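Long-range contact in DNA repair protein XRCC1 (Homo sapiens, PDB 3K77), which acts as a scaffold in DNA single-strand break repair, assembling repair protein complexes and binding poly-ADP-ribose chains, here represented by its N-terminal domain: residues R7-C12 and V45-E50. Sequence-based numbering, arbitrary orientation.
Sequences RHVVSC and VVLQLE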
loop_
_atom_site.group_PDB
_atom_site.type_symbol
_atom_site.label_atom_id
_atom_site.label_comp_id
_atom_site.label_asym_id
_atom_site.label_seq_id
_atom_site.Cartn_x
_atom_site.Cartn_y
_atom_site.Cartn_z
ATOM N N ARG A 7 13.317 -2.181 -3.576
ATOM C CA ARG A 7 14.528 -1.414 -3.832
ATOM C C ARG A 7 14.411 0.047 -3.364
ATOM O O ARG A 7 15.192 0.509 -2.520
ATOM C CB ARG A 7 14.869 -1.484 -5.326
ATOM C CG ARG A 7 16.011 -0.592 -5.790
ATOM C CD ARG A 7 16.069 -0.623 -7.307
ATOM N NE ARG A 7 16.801 0.504 -7.879
ATOM C CZ ARG A 7 17.891 0.384 -8.635
ATOM N NH1 ARG A 7 18.381 -0.816 -8.918
ATOM N NH2 ARG A 7 18.492 1.461 -9.116
ATOM N N HIS A 8 13.434 0.773 -3.902
ATOM C CA HIS A 8 13.282 2.175 -3.545
ATOM C C HIS A 8 11.860 2.677 -3.771
ATOM O O HIS A 8 11.019 1.960 -4.314
ATOM C CB HIS A 8 14.334 3.044 -4.266
ATOM C CG HIS A 8 13.955 3.461 -5.659
ATOM N ND1 HIS A 8 14.090 2.636 -6.748
ATOM C CD2 HIS A 8 13.479 4.640 -6.134
ATOM C CE1 HIS A 8 13.691 3.275 -7.839
ATOM N NE2 HIS A 8 13.320 4.489 -7.490
ATOM N N VAL A 9 11.591 3.891 -3.296
ATOM C CA VAL A 9 10.317 4.567 -3.515
ATOM C C VAL A 9 10.390 5.370 -4.815
ATOM O O VAL A 9 11.233 6.269 -4.945
ATOM C CB VAL A 9 9.998 5.523 -2.347
ATOM C CG1 VAL A 9 8.663 6.256 -2.573
ATOM C CG2 VAL A 9 9.995 4.752 -1.035
ATOM N N VAL A 10 9.527 5.033 -5.776
ATOM C CA VAL A 10 9.503 5.724 -7.071
ATOM C C VAL A 10 8.784 7.088 -7.023
ATOM O O VAL A 10 9.193 8.051 -7.668
ATOM C CB VAL A 10 8.829 4.866 -8.164
ATOM C CG1 VAL A 10 8.747 5.653 -9.456
ATOM C CG2 VAL A 10 9.559 3.534 -8.349
ATOM N N SER A 11 7.704 7.154 -6.256
ATOM C CA SER A 11 6.928 8.369 -6.130
ATOM C C SER A 11 6.097 8.239 -4.871
ATOM O O SER A 11 5.891 7.139 -4.365
ATOM C CB SER A 11 5.992 8.510 -7.321
ATOM O OG SER A 11 4.949 7.549 -7.232
ATOM N N CYS A 12 5.620 9.374 -4.372
ATOM C CA CYS A 12 4.792 9.419 -3.182
ATOM C C CYS A 12 3.984 10.688 -3.268
ATOM O O CYS A 12 4.548 11.756 -3.490
ATOM C CB CYS A 12 5.658 9.449 -1.929
ATOM S SG CYS A 12 4.734 9.520 -0.374
ATOM N N VAL A 45 1.831 5.842 -2.871
ATOM C CA VAL A 45 3.261 5.579 -3.076
ATOM C C VAL A 45 3.462 4.489 -4.110
ATOM O O VAL A 45 2.711 3.523 -4.170
ATOM C CB VAL A 45 4.012 5.133 -1.791
ATOM C CG1 VAL A 45 4.071 6.251 -0.782
ATOM C CG2 VAL A 45 3.374 3.916 -1.209
ATOM N N VAL A 46 4.470 4.668 -4.946
ATOM C CA VAL A 46 4.901 3.620 -5.840
ATOM C C VAL A 46 6.247 3.088 -5.348
ATOM O O VAL A 46 7.193 3.856 -5.159
ATOM C CB VAL A 46 5.016 4.135 -7.269
ATOM C CG1 VAL A 46 5.530 3.026 -8.193
ATOM C CG2 VAL A 46 3.661 4.665 -7.720
ATOM N N LEU A 47 6.317 1.779 -5.119
ATOM C CA LEU A 47 7.553 1.132 -4.698
ATOM C C LEU A 47 8.148 0.302 -5.827
ATOM O O LEU A 47 7.425 -0.390 -6.540
ATOM C CB LEU A 47 7.313 0.259 -3.470
ATOM C CG LEU A 47 6.687 1.007 -2.296
ATOM C CD1 LEU A 47 6.274 0.040 -1.198
ATOM C CD2 LEU A 47 7.632 2.086 -1.770
ATOM N N GLN A 48 9.468 0.398 -5.992
ATOM C CA GLN A 48 10.194 -0.384 -6.989
ATOM C C GLN A 48 10.753 -1.667 -6.369
ATOM O O GLN A 48 11.503 -1.613 -5.391
ATOM C CB GLN A 48 11.328 0.447 -7.593
ATOM C CG GLN A 48 12.320 -0.327 -8.467
ATOM C CD GLN A 48 11.714 -0.820 -9.772
ATOM O OE1 GLN A 48 11.189 -0.037 -10.572
ATOM N NE2 GLN A 48 11.797 -2.129 -10.002
ATOM N N LEU A 49 10.382 -2.817 -6.938
ATOM C CA LEU A 49 10.953 -4.099 -6.525
ATOM C C LEU A 49 12.387 -4.251 -7.041
ATOM O O LEU A 49 12.751 -3.677 -8.062
ATOM C CB LEU A 49 10.118 -5.271 -7.041
ATOM C CG LEU A 49 8.586 -5.219 -7.030
ATOM C CD1 LEU A 49 8.031 -6.632 -7.226
ATOM C CD2 LEU A 49 8.036 -4.617 -5.751
ATOM N N GLU A 50 13.202 -5.030 -6.340
ATOM C CA GLU A 50 14.588 -5.223 -6.756
ATOM C C GLU A 50 14.651 -5.954 -8.085
ATOM O O GLU A 50 15.499 -5.658 -8.919
ATOM C CB GLU A 50 15.406 -5.961 -5.687
ATOM C CG GLU A 50 15.873 -5.057 -4.569
ATOM C CD GLU A 50 16.582 -5.818 -3.476
ATOM O OE1 GLU A 50 16.777 -5.240 -2.384
ATOM O OE2 GLU A 50 16.937 -6.996 -3.712
#
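V9 and L47 meet on one face of the antiparallel pair, CG2 of V9 against CD2 of L47 at 3.6 Å. C12 SG and V45 CG1 extend this apolar face toward W33. V10 points toward the partner strand, its CB against V46 CG1 (3.8 Å); with V10 CG1 anti to the backbone N (chi1 176°), V10 CG2 is turned against Q48 CB (3.6 Å). Two classic beta bulges interrupt the ladder: V10 and S11 both face V46, while R7 and H8 both face Q48. At the first, V10 N bonds to V46 O (2.7 Å) and V46 N to S11 O. At the second, Q48 O takes R7 N (2.6 Å) and, weakly, H8 N; in the same bulge Q48 N bonds back to H8 O, almost straight (2.8 Å, 172°). The H8 ring lies obliquely against CB and CG of Q48, whose chain bends at chi2 (69°). This bend lets Q48 NE2 bond L49 O in the carbonyl plane, on a lone pair (2.7 Å), while Q48 OE1 takes a weak hydrogen bond from R127 NE. An alanine in place of Q48 would probably leave L49 O without its amide donor, R127 without its weak acceptor and the H8 ring without its contact to CG. Strand 42-49 lies between strands 6-12 and 124-133, and R7-C12 joins the sheet of the XRCC1 N-terminal domain largely through main-chain bonds, the Q48 amide being held mainly by the main chain of L49.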